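Local coordinates for protein galectin 2 (PDB 2YMZ) that probably binds carbohydrates, as expected of a galectin, a beta-sandwich lectin whose family recognises galactosides, at residues W11-T16 / V85-D90; I32-K37 / D111-L116. One frame throughout, in Å; residues are numbered along the deposited sequence. Where two conformers were deposited one is given.

Contact 1 of 2, residues W11-T16 / V85-D90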
loop_
_atom_site.group_PDB
_atom_site.type_symbol
_atom_site.label_atom_id
_atom_site.label_comp_id
_atom_site.label_asym_id
_atom_site.label_seq_id
_atom_site.Cartn_x
_atom_site.Cartn_y
_atom_site.Cartn_z
ATOM N N TRP A 11 -11.084 -3.873 -7.059
ATOM C CA TRP A 11 -10.364 -4.270 -8.242
ATOM C C TRP A 11 -11.176 -5.285 -9.030
ATOM O O TRP A 11 -11.569 -6.333 -8.485
ATOM C CB TRP A 11 -9.023 -4.941 -7.868
ATOM C CG TRP A 11 -7.983 -4.982 -8.979
ATOM C CD1 TRP A 11 -7.609 -3.970 -9.793
ATOM C CD2 TRP A 11 -7.117 -6.073 -9.278
ATOM N NE1 TRP A 11 -6.624 -4.361 -10.622
ATOM C CE2 TRP A 11 -6.279 -5.655 -10.317
ATOM C CE3 TRP A 11 -6.986 -7.387 -8.773
ATOM C CZ2 TRP A 11 -5.316 -6.481 -10.883
ATOM C CZ3 TRP A 11 -6.012 -8.227 -9.346
ATOM C CH2 TRP A 11 -5.185 -7.762 -10.376
ATOM N N LYS A 12 -11.401 -4.980 -10.307
ATOM C CA LYS A 12 -12.308 -5.786 -11.131
ATOM C C LYS A 12 -11.659 -6.309 -12.369
ATOM O O LYS A 12 -10.557 -5.916 -12.819
ATOM C CB LYS A 12 -13.543 -4.920 -11.555
ATOM C CG LYS A 12 -14.578 -4.706 -10.434
ATOM C CD LYS A 12 -15.924 -4.200 -10.990
ATOM C CE LYS A 12 -17.103 -4.573 -10.100
ATOM N NZ LYS A 12 -17.243 -3.685 -8.908
ATOM N N SER A 13 -12.415 -7.147 -13.058
ATOM C CA SER A 13 -11.891 -7.741 -14.199
ATOM C C SER A 13 -11.444 -6.707 -15.231
ATOM O O SER A 13 -12.059 -5.636 -15.389
ATOM C CB SER A 13 -12.986 -8.680 -14.719
ATOM O OG SER A 13 -12.384 -9.653 -15.475
ATOM N N GLY A 14 -10.343 -6.970 -15.903
ATOM C CA GLY A 14 -9.676 -5.935 -16.732
ATOM C C GLY A 14 -8.610 -5.132 -15.924
ATOM O O GLY A 14 -7.730 -4.451 -16.524
ATOM N N GLY A 15 -8.672 -5.253 -14.600
ATOM C CA GLY A 15 -7.726 -4.554 -13.671
ATOM C C GLY A 15 -6.269 -4.957 -13.867
ATOM O O GLY A 15 -5.980 -6.072 -14.265
ATOM N N THR A 16 -5.325 -4.047 -13.555
ATOM C CA THR A 16 -3.876 -4.336 -13.682
ATOM C C THR A 16 -3.344 -3.802 -12.358
ATOM O O THR A 16 -3.813 -2.767 -11.873
ATOM C CB THR A 16 -3.220 -3.520 -14.796
ATOM O OG1 THR A 16 -3.764 -3.939 -16.038
ATOM C CG2 THR A 16 -1.724 -3.831 -14.917
ATOM N N VAL A 85 0.237 -7.912 -12.034
ATOM C CA VAL A 85 -0.865 -8.887 -11.933
ATOM C C VAL A 85 -2.009 -8.320 -12.765
ATOM O O VAL A 85 -2.315 -7.120 -12.652
ATOM C CB VAL A 85 -1.372 -9.016 -10.516
ATOM C CG1 VAL A 85 -2.365 -10.211 -10.462
ATOM C CG2 VAL A 85 -0.189 -9.304 -9.528
ATOM N N GLU A 86 -2.660 -9.190 -13.551
ATOM C CA GLU A 86 -3.865 -8.767 -14.279
ATOM C C GLU A 86 -5.017 -9.667 -13.961
ATOM O O GLU A 86 -4.805 -10.909 -13.823
ATOM C CB GLU A 86 -3.555 -8.842 -15.714
ATOM C CG GLU A 86 -2.815 -7.584 -16.062
ATOM C CD GLU A 86 -2.025 -7.733 -17.292
ATOM O OE1 GLU A 86 -2.047 -8.849 -17.837
ATOM O OE2 GLU A 86 -1.379 -6.715 -17.690
ATOM N N PHE A 87 -6.185 -9.037 -13.767
ATOM C CA PHE A 87 -7.396 -9.723 -13.383
ATOM C C PHE A 87 -8.122 -9.962 -14.719
ATOM O O PHE A 87 -8.669 -9.003 -15.327
ATOM C CB PHE A 87 -8.177 -8.822 -12.417
ATOM C CG PHE A 87 -9.406 -9.459 -11.804
ATOM C CD1 PHE A 87 -9.994 -10.606 -12.357
ATOM C CD2 PHE A 87 -10.025 -8.833 -10.741
ATOM C CE1 PHE A 87 -11.130 -11.163 -11.815
ATOM C CE2 PHE A 87 -11.179 -9.405 -10.154
ATOM C CZ PHE A 87 -11.731 -10.549 -10.720
ATOM N N LEU A 88 -8.010 -11.174 -15.249
ATOM C CA LEU A 88 -8.519 -11.409 -16.586
ATOM C C LEU A 88 -9.752 -12.347 -16.573
ATOM O O LEU A 88 -9.703 -13.444 -17.117
ATOM C CB LEU A 88 -7.404 -11.891 -17.517
ATOM C CG LEU A 88 -6.250 -10.914 -17.718
ATOM C CD1 LEU A 88 -5.255 -11.537 -18.639
ATOM C CD2 LEU A 88 -6.697 -9.589 -18.293
ATOM N N GLY A 89 -10.816 -11.933 -15.885
ATOM C CA GLY A 89 -12.044 -12.695 -15.900
ATOM C C GLY A 89 -11.872 -14.005 -15.186
ATOM O O GLY A 89 -11.879 -14.019 -13.960
ATOM N N ASP A 90 -11.690 -15.084 -15.960
ATOM C CA ASP A 90 -11.618 -16.446 -15.426
ATOM C C ASP A 90 -10.206 -16.827 -14.945
ATOM O O ASP A 90 -9.980 -17.951 -14.490
ATOM C CB ASP A 90 -12.113 -17.481 -16.463
ATOM C CG ASP A 90 -11.121 -17.716 -17.578
ATOM O OD1 ASP A 90 -10.393 -16.779 -17.936
ATOM O OD2 ASP A 90 -11.066 -18.846 -18.114
#
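Gly15 O accepts a nearly straight hydrogen bond from Phe87 N at 3.0 Å (171°), and Gly14 N gives one to Phe87 O at 2.7 Å, so residue 87 is held at both its NH and its CO. The pairing runs on into Thr16 and Glu86, an antiparallel non-hydrogen-bonded pair whose side chains lie alongside each other and point the same way. Between Trp11 and Thr16 the chain reverses through a type II beta turn from Lys12 to Gly15. Gly14 holds the position of positive phi in this turn, which favours glycine. The Gly15 backbone packs close by the indole nitrogen of Trp11.

Phe87 has its CG anti to the backbone N (chi1 -174°), which turns the ring toward the backbone of Trp11 to Ser13. Lys12 C is 3.4 Å from Phe87 CD2. Ser13 N lies over one ring face, and Trp11 O meets the ring edge at Phe87 CE2, 3.5 Å away. Phe87 CB sits over the Trp11 six-membered ring, 3.8 Å from its centroid, in a CH-pi contact. The two rings themselves meet obliquely, with planes at 53°. At the indole edge, Trp11 CZ2 comes within 3.5 Å of Val85 O, and Trp11 CH2 packs on Val85 CG1. Gly89 N makes a weak, bent bond to Ser13 OG.

Ile113 of strand 112-120 packs against both aromatic rings, and Phe92 also meets the Phe87 ring. Strand 80-88 lies between strands 16-23 and 91-95 in the five-stranded sheet, and the turn leads into 16-23.

Contact 2 of 2, residues I32-K37 / D111-L116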
loop_
_atom_site.group_PDB
_atom_site.type_symbol
_atom_site.label_atom_id
_atom_site.label_comp_id
_atom_site.label_asym_id
_atom_site.label_seq_id
_atom_site.Cartn_x
_atom_site.Cartn_y
_atom_site.Cartn_z
ATOM N N ILE A 32 2.246 -12.468 -2.344
ATOM C CA ILE A 32 1.312 -11.365 -2.710
ATOM C C ILE A 32 -0.022 -12.150 -2.664
ATOM O O ILE A 32 -0.232 -13.167 -3.403
ATOM C CB ILE A 32 1.593 -10.915 -4.144
ATOM C CG1 ILE A 32 2.908 -10.136 -4.192
ATOM C CG2 ILE A 32 0.477 -9.996 -4.663
ATOM C CD1 ILE A 32 3.465 -9.894 -5.586
ATOM N N ASN A 33 -0.939 -11.672 -1.800
ATOM C CA ASN A 33 -2.243 -12.345 -1.571
ATOM C C ASN A 33 -3.409 -11.377 -1.960
ATOM O O ASN A 33 -3.456 -10.298 -1.461
ATOM C CB ASN A 33 -2.359 -12.649 -0.119
ATOM C CG ASN A 33 -1.340 -13.751 0.304
ATOM O OD1 ASN A 33 -1.250 -14.727 -0.380
ATOM N ND2 ASN A 33 -0.648 -13.577 1.372
ATOM N N LEU A 34 -4.292 -11.846 -2.805
ATOM C CA LEU A 34 -5.384 -11.006 -3.367
ATOM C C LEU A 34 -6.682 -11.772 -3.104
ATOM O O LEU A 34 -6.793 -12.966 -3.388
ATOM C CB LEU A 34 -5.185 -10.807 -4.828
ATOM C CG LEU A 34 -4.059 -9.769 -5.061
ATOM C CD1 LEU A 34 -3.465 -10.001 -6.450
ATOM C CD2 LEU A 34 -4.611 -8.318 -4.885
ATOM N N GLY A 35 -7.651 -11.092 -2.472
ATOM C CA GLY A 35 -8.930 -11.806 -2.316
ATOM C C GLY A 35 -9.967 -10.901 -1.727
ATOM O O GLY A 35 -10.021 -9.741 -2.030
ATOM N N CYS A 36 -10.779 -11.465 -0.851
ATOM C CA CYS A 36 -11.746 -10.586 -0.243
ATOM C C CYS A 36 -11.512 -10.297 1.220
ATOM O O CYS A 36 -12.114 -9.326 1.722
ATOM C CB CYS A 36 -13.158 -11.020 -0.603
ATOM S SG CYS A 36 -13.680 -12.362 0.420
ATOM N N LYS A 37 -10.610 -11.055 1.886
ATOM C CA LYS A 37 -10.145 -10.773 3.223
ATOM C C LYS A 37 -8.993 -11.735 3.528
ATOM O O LYS A 37 -8.628 -12.528 2.669
ATOM C CB LYS A 37 -11.313 -10.970 4.230
ATOM C CG LYS A 37 -11.858 -12.392 4.213
ATOM C CD LYS A 37 -12.978 -12.524 5.273
ATOM C CE LYS A 37 -14.267 -11.876 4.826
ATOM N NZ LYS A 37 -15.449 -12.584 5.411
ATOM N N ASP A 111 -15.678 -11.662 -8.702
ATOM C CA ASP A 111 -15.795 -10.632 -9.717
ATOM C C ASP A 111 -15.115 -9.342 -9.291
ATOM O O ASP A 111 -14.880 -8.450 -10.111
ATOM C CB ASP A 111 -17.283 -10.399 -10.125
ATOM C CG ASP A 111 -18.170 -9.875 -8.976
ATOM O OD1 ASP A 111 -17.824 -9.960 -7.769
ATOM O OD2 ASP A 111 -19.278 -9.390 -9.301
ATOM N N LYS A 112 -14.786 -9.261 -7.999
ATOM C CA LYS A 112 -14.153 -8.081 -7.464
ATOM C C LYS A 112 -13.161 -8.573 -6.400
ATOM O O LYS A 112 -13.496 -9.419 -5.584
ATOM C CB LYS A 112 -15.238 -7.183 -6.834
ATOM C CG LYS A 112 -14.751 -5.978 -6.051
ATOM C CD LYS A 112 -15.924 -5.509 -5.176
ATOM C CE LYS A 112 -15.447 -4.526 -4.129
ATOM N NZ LYS A 112 -16.524 -3.611 -3.644
ATOM N N ILE A 113 -11.989 -7.976 -6.387
ATOM C CA ILE A 113 -10.993 -8.250 -5.360
ATOM C C ILE A 113 -10.978 -6.999 -4.469
ATOM O O ILE A 113 -10.795 -5.874 -4.949
ATOM C CB ILE A 113 -9.588 -8.495 -5.998
ATOM C CG1 ILE A 113 -9.586 -9.764 -6.910
ATOM C CG2 ILE A 113 -8.464 -8.448 -4.942
ATOM C CD1 ILE A 113 -9.828 -11.029 -6.153
ATOM N N SER A 114 -11.204 -7.183 -3.194
ATOM C CA SER A 114 -11.183 -6.031 -2.320
ATOM C C SER A 114 -10.013 -5.979 -1.356
ATOM O O SER A 114 -9.782 -4.958 -0.706
ATOM C CB SER A 114 -12.513 -5.919 -1.574
ATOM O OG SER A 114 -12.621 -6.998 -0.695
ATOM N N TYR A 115 -9.253 -7.077 -1.242
ATOM C CA TYR A 115 -8.274 -7.098 -0.232
ATOM C C TYR A 115 -6.902 -7.562 -0.839
ATOM O O TYR A 115 -6.873 -8.473 -1.671
ATOM C CB TYR A 115 -8.704 -8.172 0.776
ATOM C CG TYR A 115 -7.694 -8.479 1.826
ATOM C CD1 TYR A 115 -7.544 -7.668 2.933
ATOM C CD2 TYR A 115 -6.891 -9.629 1.701
ATOM C CE1 TYR A 115 -6.581 -7.927 3.866
ATOM C CE2 TYR A 115 -5.905 -9.921 2.643
ATOM C CZ TYR A 115 -5.765 -9.091 3.713
ATOM O OH TYR A 115 -4.861 -9.427 4.716
ATOM N N LEU A 116 -5.814 -6.911 -0.368
ATOM C CA LEU A 116 -4.449 -7.319 -0.761
ATOM C C LEU A 116 -3.565 -7.368 0.502
ATOM O O LEU A 116 -3.611 -6.481 1.339
ATOM C CB LEU A 116 -3.882 -6.207 -1.676
ATOM C CG LEU A 116 -2.366 -6.122 -2.014
ATOM C CD1 LEU A 116 -1.834 -7.360 -2.735
ATOM C CD2 LEU A 116 -2.114 -4.852 -2.864
#
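Gly35 O is gripped by two successive amides: Tyr115 N at 2.9 Å and, more weakly, Ser114 N at 3.0 Å. Tyr115 N comes from above the carbonyl plane. Gly35 N returns a straighter bond to Tyr115 O at 2.8 Å (167°). Next along, Leu34 and Leu116 form a non-hydrogen-bonded antiparallel pair, and Leu116 CA approaches Asn33 O at 3.2 Å in a CA-H...O contact.

On the face carrying these leucines, Leu34 CD2 touches Leu116 CD1 at 3.6 Å as the two side chains lie side by side. The Ile113 and Leu34 side chains cross at about a right angle, and Ile113 CG2 also abuts Gly35 O. Met17 of strand 16-23, in the other sheet, packs on both leucines.

Tyr115 lies on the other face. Its CG is anti to the backbone N (chi1 172°), which carries the ring across the Lys37 backbone. Lys37 C sits over one ring face, offset toward the rim and 3.5 Å from Tyr115 CD2. Tyr115 OH is hydrogen-bonded to Glu5 and Asn117. Asn117 also bonds Asn33 ND2, while His44 bonds Asn33 OD1, so a polar chain links the neighbouring strands.

Ser114 and Tyr115 opposite Gly35 make a classic beta bulge. It lies where the 30-34 chain turns its corner, within the antiparallel beta sandwich of the galectin fold. Through Asn33 the contact probably backs strand 40-48, which carries the carbohydrate-site histidine of galectins.

From the N terminus, strand 2-6 leads to residues 11-16, the first half of contact 1. Residues 32-37 follow, the first half of contact 2. The chain then returns at 85-90, closing contact 1 over 68 intervening residues, and at 111-116, closing contact 2 over 73. The two loops therefore cross rather than nest. Contact 1 joins the turn before strand 16-23 to the end of strand 80-88, while contact 2 pairs strands 30-34 and 112-120 in the opposing sheet. They meet directly, their centres about 11 Å apart: Trp11 O probably accepts a hydrogen bond from Ile113 N (2.7 Å). The two sheets are thus joined at this end of strand 80-88.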